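Local coordinates for protein enzyme subtilase SubTY from Bacillus sp. TY145 (Bacillus sp., PDB 5FFN) that probably hydrolyses peptide bonds as a subtilisin-like serine protease that carries bound calcium and sodium ions, at residues A[210-213]-A[214-217]; A[178-181]-A[182-186]; A[275-278]-A[279-283]; A[195-199]-A[200-204]. One frame throughout, in Å; residues are numbered along the deposited sequence.

How the contacts relate
All four contacts are local to one subtilase chain; two supply metal ligands and two come near an ion. Contact 2 gives the sodium ion two carbonyl ligands, contact 1 gives a calcium ion one, and their centres lie about 13 Å apart; Arg210 O and Ile178 N, 2.9 Å apart, probably hydrogen-bond. Contact 3, on helix 273-286, reaches contact 2 through Arg277 NH2, 2.8 Å from Val185 O, and the Arg277 side chain is about 5 Å from the sodium. Contact 4 is a surface hairpin: its Thr201 side chain is about 7 Å from a calcium ion, and Val204 CG1 packs on Arg210 NH2 of contact 1. The likely triad, Ser251, His72 and Asp35, belongs to none.

Contact 1. Residues A[210-213]-A[214-217]; sequences RGNP and ATAG. With CA (calcium ion), chain C.
Asn212 folds its side chain over the start of the turn that carries Thr215 to a calcium ion. With CG anti to the backbone N (chi1 180°), OD1 comes round to accept Ala214 N at 3.1 Å, making an Asx turn; the N-H arrives from above the amide plane, 64° out of it. The same OD1 rests against Ala214 CB at 3.3 Å. The main-chain O of Asn212 closes the overlapping i to i+3 turn with a straighter bond from Thr215 N (3.0 Å, 164°), and Pro213 O takes a weak one from Ala216 N. Thr215 crosses Asn212 at about a right angle: its OG1, held between N and the carbonyl carbon, lies 3.7 Å from Asn212 CB. Water 1 links the two tips, accepting from Asn212 ND2 and donating to Thr215 OG1 at 2.7 Å. Replacing Asn212 with an alanine would probably cost Ala214 N this acceptor and leave water 1 without one of its two mates here. Thr215 O binds calcium at 2.3 Å, alongside water 3, Asp218, Ile220, Gln222 and Asp225. Both oxygens of Asn212 thus engage successive N-H groups, which probably helps fix the turn that presents this ligand carbonyl.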
loop_
_atom_site.group_PDB
_atom_site.type_symbol
_atom_site.label_atom_id
_atom_site.label_comp_id
_atom_site.label_asym_id
_atom_site.label_seq_id
_atom_site.Cartn_x
_atom_site.Cartn_y
_atom_site.Cartn_z
ATOM N N ARG A 210 -6.078 6.934 -10.527
ATOM C CA ARG A 210 -6.763 6.209 -11.618
ATOM C C ARG A 210 -5.765 5.699 -12.646
ATOM O O ARG A 210 -4.786 6.339 -12.907
ATOM C CB ARG A 210 -7.785 7.101 -12.321
ATOM C CG ARG A 210 -9.197 7.067 -11.748
ATOM C CD ARG A 210 -9.281 7.490 -10.277
ATOM N NE ARG A 210 -10.687 7.452 -9.821
ATOM C CZ ARG A 210 -11.110 7.617 -8.579
ATOM N NH1 ARG A 210 -10.243 7.830 -7.587
ATOM N NH2 ARG A 210 -12.435 7.573 -8.312
ATOM N N GLY A 211 -6.060 4.538 -13.220
ATOM C CA GLY A 211 -5.308 3.987 -14.330
ATOM C C GLY A 211 -5.586 4.708 -15.637
ATOM O O GLY A 211 -6.284 5.719 -15.692
ATOM N N ASN A 212 -5.025 4.152 -16.692
ATOM C CA ASN A 212 -5.127 4.705 -18.024
ATOM C C ASN A 212 -6.480 4.269 -18.637
ATOM O O ASN A 212 -6.680 3.095 -18.948
ATOM C CB ASN A 212 -3.941 4.180 -18.844
ATOM C CG ASN A 212 -3.936 4.697 -20.283
ATOM O OD1 ASN A 212 -4.778 5.506 -20.656
ATOM N ND2 ASN A 212 -2.940 4.281 -21.062
ATOM N N PRO A 213 -7.401 5.230 -18.905
ATOM C CA PRO A 213 -8.692 4.799 -19.506
ATOM C C PRO A 213 -8.545 3.976 -20.792
ATOM O O PRO A 213 -9.318 3.027 -20.993
ATOM C CB PRO A 213 -9.423 6.127 -19.744
ATOM C CG PRO A 213 -8.834 7.043 -18.734
ATOM C CD PRO A 213 -7.368 6.696 -18.748
ATOM N N ALA A 214 -7.495 4.276 -21.566
ATOM C CA ALA A 214 -7.218 3.658 -22.877
ATOM C C ALA A 214 -7.010 2.164 -22.781
ATOM O O ALA A 214 -7.256 1.457 -23.757
ATOM C CB ALA A 214 -5.990 4.294 -23.520
ATOM N N THR A 215 -6.603 1.657 -21.611
ATOM C CA THR A 215 -6.282 0.233 -21.483
ATOM C C THR A 215 -7.079 -0.499 -20.402
ATOM O O THR A 215 -6.781 -1.633 -20.085
ATOM C CB THR A 215 -4.751 0.027 -21.255
ATOM O OG1 THR A 215 -4.293 0.755 -20.085
ATOM C CG2 THR A 215 -4.008 0.487 -22.458
ATOM N N ALA A 216 -8.117 0.139 -19.890
ATOM C CA ALA A 216 -9.034 -0.492 -18.949
ATOM C C ALA A 216 -10.222 -1.058 -19.709
ATOM O O ALA A 216 -10.707 -0.406 -20.637
ATOM C CB ALA A 216 -9.542 0.524 -17.902
ATOM N N GLY A 217 -10.705 -2.216 -19.301
ATOM C CA GLY A 217 -11.886 -2.831 -19.895
ATOM C C GLY A 217 -11.619 -4.235 -20.412
ATOM O O GLY A 217 -12.574 -5.031 -20.620
HETATM CA CA CA C . -5.864 -3.583 -19.330
HETATM O O HOH W 1 -1.802 1.695 -20.086
HETATM O O HOH W 2 -10.436 1.300 -23.110
HETATM O O HOH W 3 -7.245 -3.627 -17.473
#

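Contact 2. Residues A[178-181]-A[182-186]; sequences IGFP and GGLVN. With NA (sodium ion), chain E.
Gly183 N bonds to Gly179 O at 2.7 Å, in the carbonyl plane, and Leu184 N to Pro181 O at 3.0 Å, closing a type I turn that follows the cis peptide before Pro181. Leu184 lays its two methyl branches against different neighbours: CD1 meets Pro181 CB at 3.6 Å, while CD2 touches Phe180 CD2 at 3.7 Å, at the edge of the ring and near its plane. Its chi1 of -59° sets CG beside the backbone N, where CG also lies 3.3 Å from Pro181 O. This turn is part of the subtilase loop between strands 163-167 and 188-194, and it supplies two of the three protein ligands of a sodium ion: Gly182 O and Leu184 O each bind it at 2.3 Å, joined by Ala187 O and by waters 4 and 5. Gly183 lies between the two ligand residues, where Phe180 CE2 approaches its carbonyl carbon to 3.5 Å; a CB here would run into both Gly179 O and that ring atom. From another direction Ile178, extended with CG1 anti to N (chi1 -171°), brings CD1 to 3.7 Å from Gly183 CA. Helix 148-159 covers the apolar group through Ile150 against Pro181 and through Ala151 and Val154 against Leu184.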
loop_
_atom_site.group_PDB
_atom_site.type_symbol
_atom_site.label_atom_id
_atom_site.label_comp_id
_atom_site.label_asym_id
_atom_site.label_seq_id
_atom_site.Cartn_x
_atom_site.Cartn_y
_atom_site.Cartn_z
ATOM N N ILE A 178 -2.165 6.968 -11.889
ATOM C CA ILE A 178 -1.533 5.793 -11.239
ATOM C C ILE A 178 -0.024 6.031 -11.107
ATOM O O ILE A 178 0.608 6.576 -12.024
ATOM C CB ILE A 178 -1.879 4.485 -12.029
ATOM C CG1 ILE A 178 -1.423 3.223 -11.277
ATOM C CG2 ILE A 178 -1.290 4.528 -13.419
ATOM C CD1 ILE A 178 -1.870 1.898 -11.971
ATOM N N GLY A 179 0.546 5.662 -9.976
ATOM C CA GLY A 179 2.005 5.700 -9.777
ATOM C C GLY A 179 2.648 4.312 -9.737
ATOM O O GLY A 179 2.049 3.292 -10.120
ATOM N N PHE A 180 3.891 4.317 -9.321
ATOM C CA PHE A 180 4.807 3.183 -9.424
ATOM C C PHE A 180 5.486 2.953 -8.072
ATOM O O PHE A 180 5.831 3.918 -7.391
ATOM C CB PHE A 180 5.844 3.456 -10.538
ATOM C CG PHE A 180 5.207 3.565 -11.881
ATOM C CD1 PHE A 180 4.653 4.785 -12.295
ATOM C CD2 PHE A 180 5.054 2.436 -12.691
ATOM C CE1 PHE A 180 3.974 4.866 -13.525
ATOM C CE2 PHE A 180 4.394 2.521 -13.919
ATOM C CZ PHE A 180 3.850 3.737 -14.325
ATOM N N PRO A 181 5.757 1.687 -7.720
ATOM C CA PRO A 181 5.656 0.507 -8.608
ATOM C C PRO A 181 4.298 -0.110 -8.886
ATOM O O PRO A 181 4.239 -1.065 -9.652
ATOM C CB PRO A 181 6.550 -0.533 -7.867
ATOM C CG PRO A 181 6.377 -0.187 -6.498
ATOM C CD PRO A 181 6.340 1.314 -6.422
ATOM N N GLY A 182 3.221 0.375 -8.257
ATOM C CA GLY A 182 1.886 -0.161 -8.518
ATOM C C GLY A 182 1.570 -0.363 -9.989
ATOM O O GLY A 182 1.085 -1.428 -10.376
ATOM N N GLY A 183 1.867 0.666 -10.803
ATOM C CA GLY A 183 1.585 0.691 -12.232
ATOM C C GLY A 183 2.426 -0.226 -13.112
ATOM O O GLY A 183 2.209 -0.280 -14.335
ATOM N N LEU A 184 3.370 -0.950 -12.518
ATOM C CA LEU A 184 4.172 -1.935 -13.274
ATOM C C LEU A 184 3.351 -3.156 -13.648
ATOM O O LEU A 184 2.471 -3.594 -12.887
ATOM C CB LEU A 184 5.406 -2.368 -12.515
ATOM C CG LEU A 184 6.358 -1.232 -12.166
ATOM C CD1 LEU A 184 7.403 -1.737 -11.162
ATOM C CD2 LEU A 184 7.005 -0.619 -13.449
ATOM N N VAL A 185 3.696 -3.782 -14.767
ATOM C CA VAL A 185 2.922 -4.938 -15.213
ATOM C C VAL A 185 2.952 -6.094 -14.222
ATOM O O VAL A 185 1.981 -6.825 -14.074
ATOM C CB VAL A 185 3.353 -5.413 -16.645
ATOM C CG1 VAL A 185 4.706 -5.874 -16.615
ATOM C CG2 VAL A 185 2.494 -6.585 -17.071
ATOM N N ASN A 186 4.072 -6.232 -13.523
ATOM C CA ASN A 186 4.296 -7.342 -12.622
ATOM C C ASN A 186 4.045 -7.030 -11.144
ATOM O O ASN A 186 4.425 -7.799 -10.269
ATOM C CB ASN A 186 5.704 -7.922 -12.851
ATOM C CG ASN A 186 5.840 -8.616 -14.221
ATOM O OD1 ASN A 186 4.899 -9.192 -14.702
ATOM N ND2 ASN A 186 7.008 -8.561 -14.799
HETATM NA NA NA E . 0.494 -3.064 -11.901
HETATM O O HOH W 4 -0.408 -1.986 -13.729
HETATM O O HOH W 5 -1.772 -3.762 -11.610
#

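Contact 3. Residues A[275-278]-A[279-283]; sequences QLRT and ELQNR
Arg277 and Gln281 lie one turn apart on the alpha helix 273-286 of the subtilase fold, their side chains crossing at a slant. Arg277 is extended, with CG anti to N (chi1 -179°), and Gln281 lays its aliphatic part over the Arg277 carbonyl, CG 3.2 Å from O, before its amide passes the arginine stem. There Gln281 NE2 is 3.7 Å from Arg277 NE, with amide and guanidinium planes 69° apart. These two donors do not bond each other; both turn to Glu227 OE2, which takes a salt bridge from NE and a hydrogen bond from Gln281 NE2. Gln281 OE1 accepts a hydrogen bond from water 6, which also donates to Thr278 OG1 at 2.6 Å; that hydroxyl is further bonded to Ser274 O. A leucine in place of Gln281 would probably leave Glu227 with one donor fewer and water 6 without one of its acceptors. The i to i+4 backbone bonds beneath are regular, as in Gln281 N to Arg277 O at 3.1 Å. On the inner side Leu276 and Leu280 pack on Ile264 of helix 250-267, and Arg277 NH2 reaches Val185 O near the sodium site. Glu279, bent at chi2, meets Arg283 in a salt bridge, Arg283 NE 3.0 Å from Glu279 OE2: the oxygen lies near the guanidinium plane, whereas NE stands 40° out of the carboxylate plane.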
loop_
_atom_site.group_PDB
_atom_site.type_symbol
_atom_site.label_atom_id
_atom_site.label_comp_id
_atom_site.label_asym_id
_atom_site.label_seq_id
_atom_site.Cartn_x
_atom_site.Cartn_y
_atom_site.Cartn_z
ATOM N N GLN A 275 -0.444 -18.047 -10.045
ATOM C CA GLN A 275 -1.783 -18.634 -9.829
ATOM C C GLN A 275 -2.555 -17.885 -8.709
ATOM O O GLN A 275 -3.744 -17.616 -8.851
ATOM C CB GLN A 275 -1.697 -20.115 -9.446
ATOM C CG GLN A 275 -1.262 -21.095 -10.552
ATOM C CD GLN A 275 -1.141 -22.501 -9.967
ATOM O OE1 GLN A 275 -0.312 -22.731 -9.084
ATOM N NE2 GLN A 275 -2.005 -23.436 -10.420
ATOM N N LEU A 276 -1.823 -17.513 -7.650
ATOM C CA LEU A 276 -2.385 -16.725 -6.537
ATOM C C LEU A 276 -2.890 -15.373 -7.085
ATOM O O LEU A 276 -4.005 -14.934 -6.778
ATOM C CB LEU A 276 -1.340 -16.558 -5.425
ATOM C CG LEU A 276 -1.733 -15.632 -4.275
ATOM C CD1 LEU A 276 -2.966 -16.141 -3.590
ATOM C CD2 LEU A 276 -0.576 -15.506 -3.325
ATOM N N ARG A 277 -2.071 -14.722 -7.897
ATOM C CA ARG A 277 -2.432 -13.443 -8.494
ATOM C C ARG A 277 -3.677 -13.583 -9.358
ATOM O O ARG A 277 -4.561 -12.718 -9.342
ATOM C CB ARG A 277 -1.291 -12.928 -9.369
ATOM C CG ARG A 277 -1.576 -11.595 -9.995
ATOM C CD ARG A 277 -0.398 -11.039 -10.693
ATOM N NE ARG A 277 -0.663 -9.708 -11.242
ATOM C CZ ARG A 277 0.187 -9.043 -12.018
ATOM N NH1 ARG A 277 1.335 -9.579 -12.395
ATOM N NH2 ARG A 277 -0.112 -7.826 -12.426
ATOM N N THR A 278 -3.734 -14.687 -10.120
ATOM C CA THR A 278 -4.860 -14.943 -11.006
ATOM C C THR A 278 -6.151 -15.103 -10.203
ATOM O O THR A 278 -7.212 -14.670 -10.637
ATOM C CB THR A 278 -4.561 -16.207 -11.858
ATOM O OG1 THR A 278 -3.488 -15.874 -12.732
ATOM C CG2 THR A 278 -5.722 -16.657 -12.668
ATOM N N GLU A 279 -6.052 -15.754 -9.065
ATOM C CA GLU A 279 -7.208 -16.010 -8.215
ATOM C C GLU A 279 -7.627 -14.709 -7.496
ATOM O O GLU A 279 -8.813 -14.486 -7.289
ATOM C CB GLU A 279 -6.917 -17.161 -7.271
ATOM C CG GLU A 279 -7.897 -17.393 -6.199
ATOM C CD GLU A 279 -9.319 -17.765 -6.623
ATOM O OE1 GLU A 279 -9.708 -17.820 -7.810
ATOM O OE2 GLU A 279 -10.113 -17.940 -5.687
ATOM N N LEU A 280 -6.678 -13.842 -7.161
ATOM C CA LEU A 280 -7.064 -12.473 -6.721
ATOM C C LEU A 280 -7.899 -11.749 -7.784
ATOM O O LEU A 280 -8.915 -11.103 -7.481
ATOM C CB LEU A 280 -5.847 -11.624 -6.295
ATOM C CG LEU A 280 -5.132 -12.001 -5.005
ATOM C CD1 LEU A 280 -3.782 -11.214 -4.915
ATOM C CD2 LEU A 280 -6.020 -11.727 -3.786
ATOM N N GLN A 281 -7.469 -11.852 -9.030
ATOM C CA GLN A 281 -8.178 -11.266 -10.132
ATOM C C GLN A 281 -9.572 -11.909 -10.266
ATOM O O GLN A 281 -10.559 -11.200 -10.461
ATOM C CB GLN A 281 -7.360 -11.440 -11.393
ATOM C CG GLN A 281 -6.019 -10.676 -11.361
ATOM C CD GLN A 281 -5.145 -10.993 -12.575
ATOM O OE1 GLN A 281 -5.522 -11.850 -13.373
ATOM N NE2 GLN A 281 -3.958 -10.344 -12.692
ATOM N N ASN A 282 -9.648 -13.252 -10.161
ATOM C CA ASN A 282 -10.933 -13.979 -10.332
ATOM C C ASN A 282 -11.911 -13.524 -9.247
ATOM O O ASN A 282 -13.059 -13.205 -9.537
ATOM C CB ASN A 282 -10.755 -15.500 -10.223
ATOM C CG ASN A 282 -9.933 -16.099 -11.350
ATOM O OD1 ASN A 282 -9.803 -15.517 -12.445
ATOM N ND2 ASN A 282 -9.390 -17.261 -11.098
ATOM N N ARG A 283 -11.406 -13.440 -8.029
ATOM C CA ARG A 283 -12.214 -13.006 -6.872
ATOM C C ARG A 283 -12.674 -11.562 -7.051
ATOM O O ARG A 283 -13.801 -11.209 -6.676
ATOM C CB ARG A 283 -11.439 -13.161 -5.576
ATOM C CG ARG A 283 -11.319 -14.643 -5.104
ATOM C CD ARG A 283 -10.552 -14.700 -3.830
ATOM N NE ARG A 283 -10.351 -16.088 -3.371
ATOM C CZ ARG A 283 -10.382 -16.489 -2.102
ATOM N NH1 ARG A 283 -10.676 -15.667 -1.115
ATOM N NH2 ARG A 283 -10.112 -17.748 -1.804
HETATM O O HOH W 6 -3.675 -14.019 -14.526
#

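Contact 4. Residues A[195-199]-A[200-204]; sequences NVQQN and GTYRV
Gln198 OE1 accepts Arg203 NE at 3.0 Å, the donor standing above the amide plane by 57°, while the oxygen lies near the edge of the guanidinium. Both residues hold CG anti to the backbone N (chi1 -178° in Gln198), and their extended chains bring these ends together across the turn. A second acceptor role of OE1 is taken up by Gly292 N, and water 8 accepts from Arg203 NH2 at 2.9 Å and, weakly, from Gln198 NE2. The charge of Arg203 is met by salt bridges from NH1 to Glu194 and from NH2 to Asp206. The backbone is a beta hairpin of strands 196-198 and 201-204 closed by a type I' turn from Gln198 to Thr201, with Asn199 and Gly200 at its corners; a CB on Gly200 would collide with Asn199 O. Gln198 and Thr201 form the hydrogen-bonded pair: Gln198 N gives to Thr201 O at 2.8 Å, nearly along the C=O axis, and Thr201 N returns a bond to Gln198 O at 3.2 Å. Farther on, Arg203 N reaches Val196 O only weakly. Thr201 OG1 donates to Tyr202 O at 2.8 Å and is also an acceptor for Lys290 N, while Asn199 ND2 gives to Lys290 O. The bent side chain of Gln197 puts its amide over one face of the Tyr202 ring, the two planes 79° apart. At the ring edge Asn195 OD1 comes 3.6 Å from Tyr202 CE1, and water 7 donates to that oxygen while also bonding Tyr202 OH at 2.7 Å, a hydroxyl further paired with Ser13 OG.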
loop_
_atom_site.group_PDB
_atom_site.type_symbol
_atom_site.label_atom_id
_atom_site.label_comp_id
_atom_site.label_asym_id
_atom_site.label_seq_id
_atom_site.Cartn_x
_atom_site.Cartn_y
_atom_site.Cartn_z
ATOM N N ASN A 195 -15.743 3.581 2.872
ATOM C CA ASN A 195 -16.883 2.836 3.374
ATOM C C ASN A 195 -18.187 3.582 3.085
ATOM O O ASN A 195 -18.876 4.037 4.022
ATOM C CB ASN A 195 -16.730 2.553 4.838
ATOM C CG ASN A 195 -17.754 1.547 5.369
ATOM O OD1 ASN A 195 -18.382 0.819 4.584
ATOM N ND2 ASN A 195 -17.924 1.496 6.699
ATOM N N VAL A 196 -18.491 3.713 1.797
ATOM C CA VAL A 196 -19.675 4.369 1.265
ATOM C C VAL A 196 -20.145 3.551 0.073
ATOM O O VAL A 196 -19.309 3.020 -0.688
ATOM C CB VAL A 196 -19.379 5.786 0.754
ATOM C CG1 VAL A 196 -20.591 6.397 0.114
ATOM C CG2 VAL A 196 -18.752 6.670 1.877
ATOM N N GLN A 197 -21.469 3.452 -0.089
ATOM C CA GLN A 197 -22.073 2.761 -1.223
ATOM C C GLN A 197 -22.524 3.742 -2.287
ATOM O O GLN A 197 -23.057 4.835 -2.006
ATOM C CB GLN A 197 -23.246 1.902 -0.786
ATOM C CG GLN A 197 -22.927 0.876 0.267
ATOM C CD GLN A 197 -22.010 -0.237 -0.252
ATOM O OE1 GLN A 197 -22.367 -0.946 -1.219
ATOM N NE2 GLN A 197 -20.828 -0.372 0.366
ATOM N N GLN A 198 -22.196 3.411 -3.523
ATOM C CA GLN A 198 -22.646 4.179 -4.664
ATOM C C GLN A 198 -22.817 3.247 -5.831
ATOM O O GLN A 198 -21.990 2.356 -6.084
ATOM C CB GLN A 198 -21.709 5.323 -4.980
ATOM C CG GLN A 198 -22.194 6.139 -6.120
ATOM C CD GLN A 198 -21.263 7.258 -6.544
ATOM O OE1 GLN A 198 -20.038 7.103 -6.621
ATOM N NE2 GLN A 198 -21.853 8.408 -6.848
ATOM N N ASN A 199 -23.930 3.421 -6.530
ATOM C CA ASN A 199 -24.293 2.507 -7.613
ATOM C C ASN A 199 -24.317 1.045 -7.242
ATOM O O ASN A 199 -23.980 0.171 -8.080
ATOM C CB ASN A 199 -23.376 2.718 -8.834
ATOM C CG ASN A 199 -23.444 4.101 -9.366
ATOM O OD1 ASN A 199 -24.528 4.672 -9.517
ATOM N ND2 ASN A 199 -22.294 4.665 -9.682
ATOM N N GLY A 200 -24.738 0.770 -6.013
ATOM C CA GLY A 200 -24.911 -0.593 -5.518
ATOM C C GLY A 200 -23.664 -1.305 -5.031
ATOM O O GLY A 200 -23.713 -2.471 -4.669
ATOM N N THR A 201 -22.539 -0.603 -4.987
ATOM C CA THR A 201 -21.293 -1.211 -4.545
ATOM C C THR A 201 -20.535 -0.255 -3.653
ATOM O O THR A 201 -20.893 0.910 -3.551
ATOM C CB THR A 201 -20.363 -1.596 -5.783
ATOM O OG1 THR A 201 -19.734 -0.439 -6.348
ATOM C CG2 THR A 201 -21.136 -2.283 -6.863
ATOM N N TYR A 202 -19.445 -0.738 -3.057
ATOM C CA TYR A 202 -18.469 0.172 -2.496
ATOM C C TYR A 202 -18.018 1.216 -3.503
ATOM O O TYR A 202 -18.029 0.997 -4.715
ATOM C CB TYR A 202 -17.252 -0.577 -1.953
ATOM C CG TYR A 202 -17.512 -1.279 -0.661
ATOM C CD1 TYR A 202 -17.444 -0.607 0.573
ATOM C CD2 TYR A 202 -17.863 -2.598 -0.657
ATOM C CE1 TYR A 202 -17.705 -1.270 1.767
ATOM C CE2 TYR A 202 -18.116 -3.279 0.525
ATOM C CZ TYR A 202 -18.037 -2.618 1.739
ATOM O OH TYR A 202 -18.272 -3.374 2.875
ATOM N N ARG A 203 -17.607 2.368 -2.973
ATOM C CA ARG A 203 -17.171 3.494 -3.755
ATOM C C ARG A 203 -15.654 3.668 -3.675
ATOM O O ARG A 203 -15.080 3.646 -2.578
ATOM C CB ARG A 203 -17.858 4.777 -3.208
ATOM C CG ARG A 203 -17.541 5.988 -3.999
ATOM C CD ARG A 203 -18.431 7.188 -3.570
ATOM N NE ARG A 203 -18.290 8.263 -4.535
ATOM C CZ ARG A 203 -17.323 9.177 -4.533
ATOM N NH1 ARG A 203 -16.390 9.168 -3.602
ATOM N NH2 ARG A 203 -17.273 10.081 -5.497
ATOM N N VAL A 204 -15.006 3.839 -4.828
ATOM C CA VAL A 204 -13.614 4.246 -4.872
ATOM C C VAL A 204 -13.471 5.648 -4.258
ATOM O O VAL A 204 -14.211 6.579 -4.655
ATOM C CB VAL A 204 -13.065 4.228 -6.311
ATOM C CG1 VAL A 204 -11.577 4.606 -6.340
ATOM C CG2 VAL A 204 -13.262 2.834 -6.916
HETATM O O HOH W 7 -17.898 -1.890 5.062
HETATM O O HOH W 8 -19.090 10.070 -7.741
#